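Local coordinates for protein 3-hydroxyisobutyryl-CoA hydrolase (Mycobacterium thermoresistibile, PDB 4HDT) that probably hydrolyses 3-hydroxy-2-methylpropanoyl-CoA to 3-hydroxy-2-methylpropanoate and free CoA, as a crotonase-fold enzyme of the enoyl-CoA hydratase/isomerase family, at residues L22-P27 with R65-G70; D93-N98 with D287-E292; A180-F185 with P219-A224; A245-D250 with A257-A262. One frame throughout, in Å; residues are numbered along the deposited sequence. Where two conformers were deposited one is given.

Contact 1 of 4, residues L22-P27 with R65-G70; sequences LTLNRP and RGLCAG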
loop_
_atom_site.group_PDB
_atom_site.type_symbol
_atom_site.label_atom_id
_atom_site.label_comp_id
_atom_site.label_asym_id
_atom_site.label_seq_id
_atom_site.Cartn_x
_atom_site.Cartn_y
_atom_site.Cartn_z
ATOM N N LEU A 22 -14.488 12.254 1.605
ATOM C CA LEU A 22 -13.246 12.569 0.927
ATOM C C LEU A 22 -13.268 11.784 -0.375
ATOM O O LEU A 22 -13.206 10.570 -0.336
ATOM C CB LEU A 22 -12.040 12.176 1.789
ATOM C CG LEU A 22 -11.928 12.952 3.094
ATOM C CD1 LEU A 22 -10.845 12.342 3.967
ATOM C CD2 LEU A 22 -11.629 14.418 2.768
ATOM N N THR A 23 -13.304 12.483 -1.511
ATOM C CA THR A 23 -13.308 11.802 -2.795
ATOM C C THR A 23 -12.046 12.199 -3.562
ATOM O O THR A 23 -11.865 13.338 -3.975
ATOM C CB THR A 23 -14.584 12.106 -3.605
ATOM O OG1 THR A 23 -15.717 11.864 -2.800
ATOM C CG2 THR A 23 -14.658 11.285 -4.927
ATOM N N LEU A 24 -11.154 11.232 -3.746
ATOM C CA LEU A 24 -9.940 11.473 -4.507
ATOM C C LEU A 24 -10.363 11.788 -5.953
ATOM O O LEU A 24 -11.259 11.126 -6.466
ATOM C CB LEU A 24 -9.076 10.226 -4.527
ATOM C CG LEU A 24 -8.667 9.740 -3.152
ATOM C CD1 LEU A 24 -7.788 8.545 -3.322
ATOM C CD2 LEU A 24 -7.952 10.829 -2.354
ATOM N N ASN A 25 -9.782 12.821 -6.565
ATOM C CA ASN A 25 -10.374 13.356 -7.811
ATOM C C ASN A 25 -9.317 13.755 -8.831
ATOM O O ASN A 25 -9.274 14.901 -9.285
ATOM C CB ASN A 25 -11.317 14.529 -7.488
ATOM C CG ASN A 25 -12.083 15.022 -8.694
ATOM O OD1 ASN A 25 -12.523 14.221 -9.550
ATOM N ND2 ASN A 25 -12.205 16.337 -8.815
ATOM N N ARG A 26 -8.517 12.787 -9.242
ATOM C CA ARG A 26 -7.690 12.899 -10.440
ATOM C C ARG A 26 -7.962 11.651 -11.292
ATOM O O ARG A 26 -7.092 10.804 -11.485
ATOM C CB ARG A 26 -6.222 13.017 -10.074
ATOM C CG ARG A 26 -5.941 14.138 -9.071
ATOM C CD ARG A 26 -4.533 14.694 -9.149
ATOM N NE ARG A 26 -3.524 13.681 -9.229
ATOM C CZ ARG A 26 -2.337 13.810 -9.813
ATOM N NH1 ARG A 26 -1.508 12.772 -9.788
ATOM N NH2 ARG A 26 -1.945 14.970 -10.343
ATOM N N PRO A 27 -9.196 11.520 -11.781
ATOM C CA PRO A 27 -9.517 10.215 -12.407
ATOM C C PRO A 27 -8.706 9.856 -13.668
ATOM O O PRO A 27 -8.512 8.667 -13.935
ATOM C CB PRO A 27 -11.003 10.332 -12.714
ATOM C CG PRO A 27 -11.294 11.780 -12.733
ATOM C CD PRO A 27 -10.378 12.378 -11.679
ATOM N N ARG A 65 -12.285 3.185 -12.507
ATOM C CA ARG A 65 -11.181 2.218 -12.634
ATOM C C ARG A 65 -10.481 1.871 -11.328
ATOM O O ARG A 65 -9.760 0.889 -11.273
ATOM C CB ARG A 65 -10.138 2.744 -13.620
ATOM C CG ARG A 65 -10.682 2.941 -15.037
ATOM C CD ARG A 65 -9.677 3.628 -15.954
ATOM N NE ARG A 65 -8.556 2.747 -16.269
ATOM C CZ ARG A 65 -7.364 3.138 -16.708
ATOM N NH1 ARG A 65 -7.086 4.437 -16.870
ATOM N NH2 ARG A 65 -6.443 2.207 -16.979
ATOM N N GLY A 66 -10.697 2.670 -10.294
ATOM C CA GLY A 66 -10.088 2.383 -9.016
ATOM C C GLY A 66 -10.051 3.520 -8.025
ATOM O O GLY A 66 -10.000 4.705 -8.422
ATOM N N LEU A 67 -9.980 3.166 -6.745
ATOM C CA LEU A 67 -9.778 4.183 -5.723
ATOM C C LEU A 67 -8.522 5.014 -5.969
ATOM O O LEU A 67 -8.552 6.276 -5.927
ATOM C CB LEU A 67 -9.644 3.485 -4.386
ATOM C CG LEU A 67 -9.334 4.460 -3.219
ATOM C CD1 LEU A 67 -10.310 5.609 -2.993
ATOM C CD2 LEU A 67 -9.156 3.699 -1.935
ATOM N N CYS A 68 -7.391 4.351 -6.218
ATOM C CA CYS A 68 -6.079 5.049 -6.227
ATOM C C CYS A 68 -4.962 4.087 -6.665
ATOM O O CYS A 68 -4.640 3.145 -5.958
ATOM C CB CYS A 68 -5.751 5.638 -4.843
ATOM S SG CYS A 68 -4.137 6.438 -4.762
ATOM N N ALA A 69 -4.310 4.433 -7.780
ATOM C CA ALA A 69 -3.209 3.635 -8.328
ATOM C C ALA A 69 -1.859 3.801 -7.625
ATOM O O ALA A 69 -0.940 3.014 -7.902
ATOM C CB ALA A 69 -3.072 3.917 -9.813
ATOM N N GLY A 70 -1.737 4.798 -6.743
ATOM C CA GLY A 70 -0.470 5.025 -6.069
ATOM C C GLY A 70 -0.216 6.477 -5.762
ATOM O O GLY A 70 -1.092 7.350 -5.922
HETATM O O HOH W 1 -8.544 6.815 -16.796
#

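Contact 2 of 4, residues D93-N98 with D287-E292; sequences DEYRLN and DTLRQE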
loop_
_atom_site.group_PDB
_atom_site.type_symbol
_atom_site.label_atom_id
_atom_site.label_comp_id
_atom_site.label_asym_id
_atom_site.label_seq_id
_atom_site.Cartn_x
_atom_site.Cartn_y
_atom_site.Cartn_z
ATOM N N ASP A 93 4.585 13.806 5.535
ATOM C CA ASP A 93 3.175 14.118 5.669
ATOM C C ASP A 93 2.283 12.899 5.363
ATOM O O ASP A 93 1.278 12.667 6.032
ATOM C CB ASP A 93 2.799 15.294 4.757
ATOM C CG ASP A 93 3.353 16.621 5.250
ATOM O OD1 ASP A 93 3.610 16.802 6.491
ATOM O OD2 ASP A 93 3.528 17.550 4.406
ATOM N N GLU A 94 2.671 12.109 4.364
ATOM C CA GLU A 94 1.868 10.954 3.990
ATOM C C GLU A 94 1.863 9.894 5.084
ATOM O O GLU A 94 0.803 9.371 5.420
ATOM C CB GLU A 94 2.376 10.329 2.695
ATOM C CG GLU A 94 1.521 9.172 2.183
ATOM C CD GLU A 94 2.113 8.524 0.960
ATOM O OE1 GLU A 94 3.356 8.408 0.928
ATOM O OE2 GLU A 94 1.372 8.115 0.042
ATOM N N TYR A 95 3.020 9.623 5.643
ATOM C CA TYR A 95 3.113 8.572 6.661
ATOM C C TYR A 95 2.430 9.035 7.942
ATOM O O TYR A 95 1.797 8.245 8.639
ATOM C CB TYR A 95 4.529 8.089 6.933
ATOM C CG TYR A 95 5.287 7.486 5.733
ATOM C CD1 TYR A 95 4.697 7.330 4.485
ATOM C CD2 TYR A 95 6.596 7.125 5.864
ATOM C CE1 TYR A 95 5.405 6.840 3.398
ATOM C CE2 TYR A 95 7.320 6.617 4.791
ATOM C CZ TYR A 95 6.746 6.509 3.559
ATOM O OH TYR A 95 7.550 6.056 2.529
ATOM N N ARG A 96 2.510 10.310 8.277
ATOM C CA ARG A 96 1.711 10.817 9.369
ATOM C C ARG A 96 0.190 10.662 9.143
ATOM O O ARG A 96 -0.558 10.307 10.068
ATOM C CB ARG A 96 2.102 12.283 9.661
ATOM C CG ARG A 96 3.441 12.386 10.410
ATOM C CD ARG A 96 4.106 13.776 10.310
ATOM N NE ARG A 96 3.254 14.845 10.764
ATOM C CZ ARG A 96 3.202 15.318 12.018
ATOM N NH1 ARG A 96 3.952 14.784 12.981
ATOM N NH2 ARG A 96 2.380 16.323 12.331
ATOM N N LEU A 97 -0.257 10.887 7.918
ATOM C CA LEU A 97 -1.639 10.664 7.559
ATOM C C LEU A 97 -1.996 9.181 7.697
ATOM O O LEU A 97 -3.055 8.844 8.249
ATOM C CB LEU A 97 -1.915 11.142 6.123
ATOM C CG LEU A 97 -3.262 10.714 5.472
ATOM C CD1 LEU A 97 -4.446 11.280 6.224
ATOM C CD2 LEU A 97 -3.322 11.105 3.988
ATOM N N ASN A 98 -1.134 8.311 7.171
ATOM C CA ASN A 98 -1.379 6.831 7.278
ATOM C C ASN A 98 -1.595 6.414 8.739
ATOM O O ASN A 98 -2.546 5.693 9.076
ATOM C CB ASN A 98 -0.219 6.009 6.655
ATOM C CG ASN A 98 0.090 6.345 5.199
ATOM O OD1 ASN A 98 1.280 6.393 4.812
ATOM N ND2 ASN A 98 -0.932 6.524 4.380
ATOM N N ASP A 287 6.012 3.054 14.788
ATOM C CA ASP A 287 7.365 2.536 14.735
ATOM C C ASP A 287 7.693 1.900 13.394
ATOM O O ASP A 287 8.815 2.022 12.879
ATOM C CB ASP A 287 7.610 1.536 15.849
ATOM C CG ASP A 287 7.631 2.169 17.223
ATOM O OD1 ASP A 287 7.566 3.419 17.336
ATOM O OD2 ASP A 287 7.661 1.356 18.179
ATOM N N THR A 288 6.715 1.246 12.790
ATOM C CA THR A 288 6.904 0.641 11.490
ATOM C C THR A 288 7.108 1.713 10.422
ATOM O O THR A 288 7.990 1.610 9.543
ATOM C CB THR A 288 5.724 -0.287 11.139
ATOM O OG1 THR A 288 5.534 -1.244 12.192
ATOM C CG2 THR A 288 5.966 -1.037 9.876
ATOM N N LEU A 289 6.267 2.727 10.457
ATOM C CA LEU A 289 6.420 3.850 9.510
ATOM C C LEU A 289 7.768 4.538 9.688
ATOM O O LEU A 289 8.312 5.061 8.743
ATOM C CB LEU A 289 5.283 4.862 9.686
ATOM C CG LEU A 289 3.924 4.332 9.184
ATOM C CD1 LEU A 289 2.737 5.104 9.759
ATOM C CD2 LEU A 289 3.889 4.373 7.685
ATOM N N ARG A 290 8.283 4.613 10.918
ATOM C CA ARG A 290 9.612 5.224 11.117
ATOM C C ARG A 290 10.698 4.456 10.365
ATOM O O ARG A 290 11.604 5.054 9.815
ATOM C CB ARG A 290 10.021 5.229 12.591
ATOM C CG ARG A 290 9.242 6.120 13.485
ATOM C CD ARG A 290 9.829 5.969 14.905
ATOM N NE ARG A 290 8.791 5.796 15.915
ATOM C CZ ARG A 290 8.200 6.803 16.546
ATOM N NH1 ARG A 290 8.526 8.082 16.305
ATOM N NH2 ARG A 290 7.248 6.532 17.409
ATOM N N GLN A 291 10.596 3.128 10.365
ATOM C CA GLN A 291 11.514 2.274 9.642
ATOM C C GLN A 291 11.336 2.486 8.149
ATOM O O GLN A 291 12.308 2.651 7.403
ATOM C CB GLN A 291 11.287 0.811 10.002
ATOM C CG GLN A 291 12.174 -0.195 9.287
ATOM C CD GLN A 291 12.058 -1.551 9.959
ATOM O OE1 GLN A 291 12.763 -1.827 10.946
ATOM N NE2 GLN A 291 11.152 -2.356 9.485
ATOM N N GLU A 292 10.093 2.491 7.707
ATOM C CA GLU A 292 9.815 2.681 6.298
ATOM C C GLU A 292 10.359 4.028 5.815
ATOM O O GLU A 292 10.831 4.168 4.684
ATOM C CB GLU A 292 8.311 2.612 6.031
ATOM C CG GLU A 292 7.699 1.207 6.104
ATOM C CD GLU A 292 6.191 1.173 5.910
ATOM O OE1 GLU A 292 5.601 2.216 5.591
ATOM O OE2 GLU A 292 5.582 0.086 6.084
#

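Contact 3 of 4, residues A180-F185 with P219-A224; sequences AIVMGF and PASPLA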
loop_
_atom_site.group_PDB
_atom_site.type_symbol
_atom_site.label_atom_id
_atom_site.label_comp_id
_atom_site.label_asym_id
_atom_site.label_seq_id
_atom_site.Cartn_x
_atom_site.Cartn_y
_atom_site.Cartn_z
ATOM N N ALA A 180 -7.534 -9.853 -0.462
ATOM C CA ALA A 180 -7.255 -8.744 0.472
ATOM C C ALA A 180 -7.868 -8.994 1.836
ATOM O O ALA A 180 -7.240 -8.673 2.874
ATOM C CB ALA A 180 -7.748 -7.424 -0.112
ATOM N N ILE A 181 -9.073 -9.542 1.873
ATOM C CA ILE A 181 -9.708 -9.857 3.161
ATOM C C ILE A 181 -8.901 -10.964 3.859
ATOM O O ILE A 181 -8.608 -10.878 5.066
ATOM C CB ILE A 181 -11.180 -10.235 2.965
ATOM C CG1 ILE A 181 -11.942 -8.999 2.432
ATOM C CG2 ILE A 181 -11.804 -10.756 4.259
ATOM C CD1 ILE A 181 -13.353 -9.328 1.963
ATOM N N VAL A 182 -8.508 -12.001 3.120
ATOM C CA VAL A 182 -7.687 -13.068 3.714
ATOM C C VAL A 182 -6.354 -12.511 4.296
ATOM O O VAL A 182 -5.913 -12.920 5.367
ATOM C CB VAL A 182 -7.443 -14.190 2.649
ATOM C CG1 VAL A 182 -6.230 -15.044 2.999
ATOM C CG2 VAL A 182 -8.714 -14.996 2.458
ATOM N N MET A 183 -5.779 -11.524 3.608
ATOM C CA MET A 183 -4.484 -11.023 4.046
ATOM C C MET A 183 -4.575 -9.947 5.125
ATOM O O MET A 183 -3.545 -9.539 5.633
ATOM C CB MET A 183 -3.625 -10.575 2.871
ATOM C CG MET A 183 -2.873 -11.759 2.227
ATOM S SD MET A 183 -1.478 -11.138 1.259
ATOM C CE MET A 183 -2.534 -10.291 0.119
ATOM N N GLY A 184 -5.790 -9.537 5.499
ATOM C CA GLY A 184 -5.934 -8.538 6.552
ATOM C C GLY A 184 -5.812 -7.125 6.063
ATOM O O GLY A 184 -5.633 -6.210 6.854
ATOM N N PHE A 185 -5.974 -6.953 4.747
ATOM C CA PHE A 185 -5.934 -5.594 4.123
ATOM C C PHE A 185 -7.330 -4.978 3.996
ATOM O O PHE A 185 -7.490 -3.796 3.678
ATOM C CB PHE A 185 -5.303 -5.651 2.724
ATOM C CG PHE A 185 -3.790 -5.696 2.694
ATOM C CD1 PHE A 185 -3.080 -6.711 3.323
ATOM C CD2 PHE A 185 -3.055 -4.752 1.991
ATOM C CE1 PHE A 185 -1.703 -6.790 3.273
ATOM C CE2 PHE A 185 -1.654 -4.823 1.939
ATOM C CZ PHE A 185 -0.964 -5.855 2.565
ATOM N N PRO A 219 -16.056 -14.282 -2.586
ATOM C CA PRO A 219 -15.786 -15.544 -3.251
ATOM C C PRO A 219 -14.469 -16.150 -2.782
ATOM O O PRO A 219 -13.729 -15.582 -1.957
ATOM C CB PRO A 219 -15.719 -15.151 -4.710
ATOM C CG PRO A 219 -15.256 -13.752 -4.715
ATOM C CD PRO A 219 -15.802 -13.128 -3.457
ATOM N N ALA A 220 -14.228 -17.368 -3.243
ATOM C CA ALA A 220 -12.972 -18.047 -3.017
ATOM C C ALA A 220 -11.753 -17.160 -3.298
ATOM O O ALA A 220 -11.709 -16.447 -4.289
ATOM C CB ALA A 220 -12.925 -19.272 -3.919
ATOM N N SER A 221 -10.797 -17.180 -2.373
ATOM C CA SER A 221 -9.509 -16.484 -2.489
ATOM C C SER A 221 -8.486 -17.393 -3.200
ATOM O O SER A 221 -8.068 -18.411 -2.662
ATOM C CB SER A 221 -8.983 -16.076 -1.110
ATOM O OG SER A 221 -7.596 -15.753 -1.086
ATOM N N PRO A 222 -8.069 -17.034 -4.417
ATOM C CA PRO A 222 -7.017 -17.847 -5.017
ATOM C C PRO A 222 -5.718 -17.784 -4.242
ATOM O O PRO A 222 -4.976 -18.748 -4.180
ATOM C CB PRO A 222 -6.848 -17.231 -6.414
ATOM C CG PRO A 222 -8.018 -16.346 -6.621
ATOM C CD PRO A 222 -8.475 -15.913 -5.287
ATOM N N LEU A 223 -5.422 -16.654 -3.596
ATOM C CA LEU A 223 -4.218 -16.620 -2.815
ATOM C C LEU A 223 -4.237 -17.616 -1.656
ATOM O O LEU A 223 -3.231 -18.279 -1.361
ATOM C CB LEU A 223 -3.950 -15.181 -2.304
ATOM C CG LEU A 223 -2.511 -14.755 -2.208
ATOM C CD1 LEU A 223 -1.722 -15.077 -3.454
ATOM C CD2 LEU A 223 -2.500 -13.238 -1.987
ATOM N N ALA A 224 -5.363 -17.711 -0.949
ATOM C CA ALA A 224 -5.525 -18.681 0.120
ATOM C C ALA A 224 -5.279 -20.109 -0.367
ATOM O O ALA A 224 -4.676 -20.896 0.337
ATOM C CB ALA A 224 -6.891 -18.578 0.780
#

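Contact 4 of 4, residues A245-D250 with A257-A262; sequences ALRAHD and AADLIA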
loop_
_atom_site.group_PDB
_atom_site.type_symbol
_atom_site.label_atom_id
_atom_site.label_comp_id
_atom_site.label_asym_id
_atom_site.label_seq_id
_atom_site.Cartn_x
_atom_site.Cartn_y
_atom_site.Cartn_z
ATOM N N ALA A 245 13.762 -22.198 -4.303
ATOM C CA ALA A 245 12.725 -23.088 -3.810
ATOM C C ALA A 245 11.496 -23.064 -4.715
ATOM O O ALA A 245 10.904 -24.101 -4.996
ATOM C CB ALA A 245 12.333 -22.682 -2.403
ATOM N N LEU A 246 11.092 -21.864 -5.156
ATOM C CA LEU A 246 9.948 -21.755 -6.061
ATOM C C LEU A 246 10.257 -22.551 -7.347
ATOM O O LEU A 246 9.398 -23.269 -7.857
ATOM C CB LEU A 246 9.652 -20.280 -6.422
ATOM C CG LEU A 246 9.085 -19.428 -5.309
ATOM C CD1 LEU A 246 9.229 -17.933 -5.613
ATOM C CD2 LEU A 246 7.631 -19.819 -5.028
ATOM N N ARG A 247 11.484 -22.467 -7.842
ATOM C CA ARG A 247 11.808 -23.208 -9.066
ATOM C C ARG A 247 11.842 -24.688 -8.809
ATOM O O ARG A 247 11.348 -25.466 -9.633
ATOM C CB ARG A 247 13.101 -22.722 -9.706
ATOM C CG ARG A 247 12.947 -21.282 -10.175
ATOM C CD ARG A 247 13.695 -20.973 -11.418
ATOM N NE ARG A 247 13.530 -19.599 -11.882
ATOM C CZ ARG A 247 12.466 -19.110 -12.530
ATOM N NH1 ARG A 247 11.384 -19.842 -12.770
ATOM N NH2 ARG A 247 12.481 -17.845 -12.916
ATOM N N ALA A 248 12.407 -25.081 -7.673
ATOM C CA ALA A 248 12.500 -26.486 -7.360
ATOM C C ALA A 248 11.131 -27.148 -7.151
ATOM O O ALA A 248 11.003 -28.356 -7.453
ATOM C CB ALA A 248 13.412 -26.758 -6.169
ATOM N N HIS A 249 10.134 -26.415 -6.642
ATOM C CA HIS A 249 8.780 -26.949 -6.428
ATOM C C HIS A 249 8.155 -27.436 -7.715
ATOM O O HIS A 249 7.376 -28.399 -7.701
ATOM C CB HIS A 249 7.897 -25.975 -5.629
ATOM C CG HIS A 249 6.463 -26.383 -5.487
ATOM N ND1 HIS A 249 6.043 -27.401 -4.646
ATOM C CD2 HIS A 249 5.340 -25.818 -5.971
ATOM C CE1 HIS A 249 4.725 -27.462 -4.661
ATOM N NE2 HIS A 249 4.277 -26.520 -5.480
ATOM N N ASP A 250 8.596 -26.857 -8.840
ATOM C CA ASP A 250 8.365 -27.451 -10.175
ATOM C C ASP A 250 6.875 -27.509 -10.478
ATOM O O ASP A 250 6.339 -28.562 -10.818
ATOM C CB ASP A 250 8.993 -28.869 -10.256
ATOM C CG ASP A 250 9.316 -29.338 -11.694
ATOM O OD1 ASP A 250 9.094 -28.603 -12.697
ATOM O OD2 ASP A 250 9.836 -30.455 -11.773
ATOM N N ALA A 257 5.660 -17.158 -10.121
ATOM C CA ALA A 257 6.136 -16.277 -9.064
ATOM C C ALA A 257 7.616 -16.035 -9.186
ATOM O O ALA A 257 8.071 -14.904 -9.093
ATOM C CB ALA A 257 5.803 -16.839 -7.689
ATOM N N ALA A 258 8.393 -17.087 -9.359
ATOM C CA ALA A 258 9.831 -16.960 -9.563
ATOM C C ALA A 258 10.181 -16.084 -10.746
ATOM O O ALA A 258 11.057 -15.222 -10.657
ATOM C CB ALA A 258 10.470 -18.330 -9.714
ATOM N N ASP A 259 9.517 -16.304 -11.862
ATOM C CA ASP A 259 9.770 -15.489 -13.061
ATOM C C ASP A 259 9.522 -14.021 -12.793
ATOM O O ASP A 259 10.265 -13.174 -13.318
ATOM C CB ASP A 259 8.856 -15.911 -14.221
ATOM C CG ASP A 259 9.232 -17.289 -14.845
ATOM O OD1 ASP A 259 10.339 -17.845 -14.676
ATOM O OD2 ASP A 259 8.371 -17.852 -15.561
ATOM N N LEU A 260 8.467 -13.727 -12.035
ATOM C CA LEU A 260 8.090 -12.311 -11.778
ATOM C C LEU A 260 9.108 -11.654 -10.837
ATOM O O LEU A 260 9.584 -10.543 -11.106
ATOM C CB LEU A 260 6.644 -12.159 -11.305
ATOM C CG LEU A 260 6.052 -10.759 -11.183
ATOM C CD1 LEU A 260 6.244 -10.001 -12.484
ATOM C CD2 LEU A 260 4.580 -10.758 -10.786
ATOM N N ILE A 261 9.493 -12.365 -9.789
ATOM C CA ILE A 261 10.483 -11.882 -8.844
ATOM C C ILE A 261 11.788 -11.561 -9.546
ATOM O O ILE A 261 12.461 -10.564 -9.247
ATOM C CB ILE A 261 10.720 -12.920 -7.700
ATOM C CG1 ILE A 261 9.460 -13.016 -6.851
ATOM C CG2 ILE A 261 11.922 -12.547 -6.840
ATOM C CD1 ILE A 261 9.479 -14.178 -5.901
ATOM N N ALA A 262 12.152 -12.416 -10.492
ATOM C CA ALA A 262 13.408 -12.320 -11.156
ATOM C C ALA A 262 13.477 -11.093 -12.038
ATOM O O ALA A 262 14.562 -10.725 -12.446
ATOM C CB ALA A 262 13.660 -13.592 -11.952
#

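Contact 1 of 4, residues L22-P27 with R65-G70
Leu24, the last residue of strand 19-24, carries this contact through a single methyl group, CD1, which reaches the loop at Leu67 and Cys68. Before it, Leu22 packs on Trp48 of helix 35-49 and on Val57 and Leu59, while Thr23 turns away from 65-70. At Leu24, CG is anti to the carbonyl carbon (chi1 -59°), and from there CD1 extends to lie 3.5 Å from the carbonyl O of Leu67. The same methyl meets Leu67 CD1 at 3.9 Å and Cys68 CB at 3.9 Å, so it touches one backbone oxygen and two side chains. Leu67 CB does not point at the strand; its CD1 makes up the difference. No hydrogen bond joins the two segments, and the Leu67 O that CD1 touches accepts one from Asn31 ND2. In the crotonase fold such a loop, leaving a central parallel strand (here 56-61) and leading into a helix (73-81), is where one of the two oxyanion-hole NH groups is usually found; 65-70 occupies that place in the chain. Within the loop Gly70 N makes a weak hydrogen bond to Cys68 SG at 3.5 Å. Beyond the strand, Asn25 bonds to Asn8 and Glu9, and Arg26 NH1 forms a salt bridge with Asp72, just after 65-70 in the same loop. In the conformer of Arg65 given, a water accepts from its NH1 at 2.8 Å, in the guanidinium plane, and donates weakly to Pro27 O at 3.4 Å, so this bridge is tentative.

Contact 2 of 4, residues D93-N98 with D287-E292
Two helices of this crotonase-family chain, 85-103 and 285-299, meet in a buried contact and run nearly antiparallel, their short segments 160° apart with axes 10.3 Å from each other. Tyr95 and Leu289 fill the space between them, and their CA atoms are the nearest pair across the contact. Leu289 splits its two methyls: CD1 sits 3.5 Å from the carbonyl O of Tyr95, whereas CD2 rests 3.8 Å from Tyr95 CB and 3.9 Å from Tyr95 CG, at the root of the ring. Both CB atoms point at the opposing helix; with CG anti to the carbonyl carbon (chi1 -60°), the Tyr95 ring then runs on along 287-292. Past Leu289, Tyr95 CE2 comes within 4.1 Å of Glu292 C, and the ring approaches both residues obliquely. The end of the Asn98 side chain, one turn on, comes only loosely near Leu289. No hydrogen bond passes directly between the segments; the buried polar ends find partners around them. Tyr95 OH is hydrogen-bonded to Asp150 OD2 and to Ser296 OG, so the phenol is held at its far end as well as packed at its base. Glu292 bonds with one carboxylate oxygen to Gly152 N and with the other to Thr154 OG1, tying 285-299 to the start of helix 153-158. On its other flank 85-103 packs against helix 35-49, through Leu97 on Met41 and Leu45, while Thr288 meets Ala279 of helix 266-279.

Contact 3 of 4, residues A180-F185 with P219-A224
Apolar contacts join Val182 and Met183, in the last part of helix 177-183, to Ser221, Leu223 and Ala224 at the start of the short helix 222-225. The two methyls of Val182 divide the work: CG2 lies 3.7 Å from Ser221 CB, and CG1, anti to the backbone N (chi1 159°), faces Ala224 CB at 4.2 Å. In the conformer given, Met183 reaches across with its bent tip, CE touching Leu223 CD2 at 3.6 Å and SD the same methyl at 4.0 Å; the two side chains cross at about a right angle. Hydrogen bonds shape each segment separately, and none runs between them. Ser221 is the N-cap of the second helix: its OG accepts from Ala224 N at 3.0 Å in a fairly straight bond (165°). Asp179 OD1 holds this OG and also accepts from Leu223 N, so Asp179, in the same helix just before Ala180, helps cap the neighbouring one. On the other side a Schellman motif closes the first helix, Gly184 taking positive phi and Phe185 N bonding to Ala180 O at 2.8 Å. Helix 164-171 packs beside both segments, Leu164 against Val182 and Met183 and His167 against Leu223, while Phe185 turns to helix 153-158.

Contact 4 of 4, residues A245-D250 with A257-A262
Arg247 lays its guanidinium over Ala258 and turns its edge to Asp259, so one flat group makes both an apolar and an ionic contact. Ala258 CB stands 3.5 Å from the guanidinium plane, over the centre of one face. The two terminal nitrogens meet a single carboxylate oxygen end-on: NH2 is 2.8 Å from Asp259 OD1 and NH1 3.0 Å from Asp259 OD1. The guanidinium and carboxylate planes are 44° apart, and the two nitrogens approach OD1 differently: NH2 uses its anti lone pair, while NH1 comes from above the carboxylate plane with a bent angle of 135°. A bend at chi2 takes the Arg247 chain back toward helix 252-261, although its CB does not point there. This salt bridge lies on the exposed side. Beneath it, Leu246 aims inward, its CB 3.9 Å from Ala258 CB; their CA atoms are the nearest pair across the contact. Leu246 CD1 reaches further, to Ile261 CD1 at 3.8 Å, the side chains crossing at about a right angle, and touches Ala257 CB more loosely. Together 239-249 and 252-261 form a helical hairpin with a short connection, the N-to-C directions of the two segments 149° apart. Its inner side is closed by helix 227-233, whose Trp229 and Cys233 touch Leu246, by Tyr234 just after it, and by helix 164-171, where Thr171 packs against Ala257 and Ile261.

How the contacts relate
Contacts 1 and 2 lie in the buried body of the fold, contact 1 at the end of an inner strand of the main sheet and contact 2 between helices, their nearest atoms about 6 Å apart. Contact 3 is partly buried and lies across the chain's centre from contact 2; contact 4 is farthest out, about 24 Å from that centre, with a buried apolar side and a salt bridge on its exposed side. Contacts 3 and 4 do not touch but both border helix 164-171, and both fall within the stretch of chain closed by contact 2. A direct hydrogen bond crosses only in contact 4; contact 1 adds a tentative water bridge, while 2 and 3 pack with carbon.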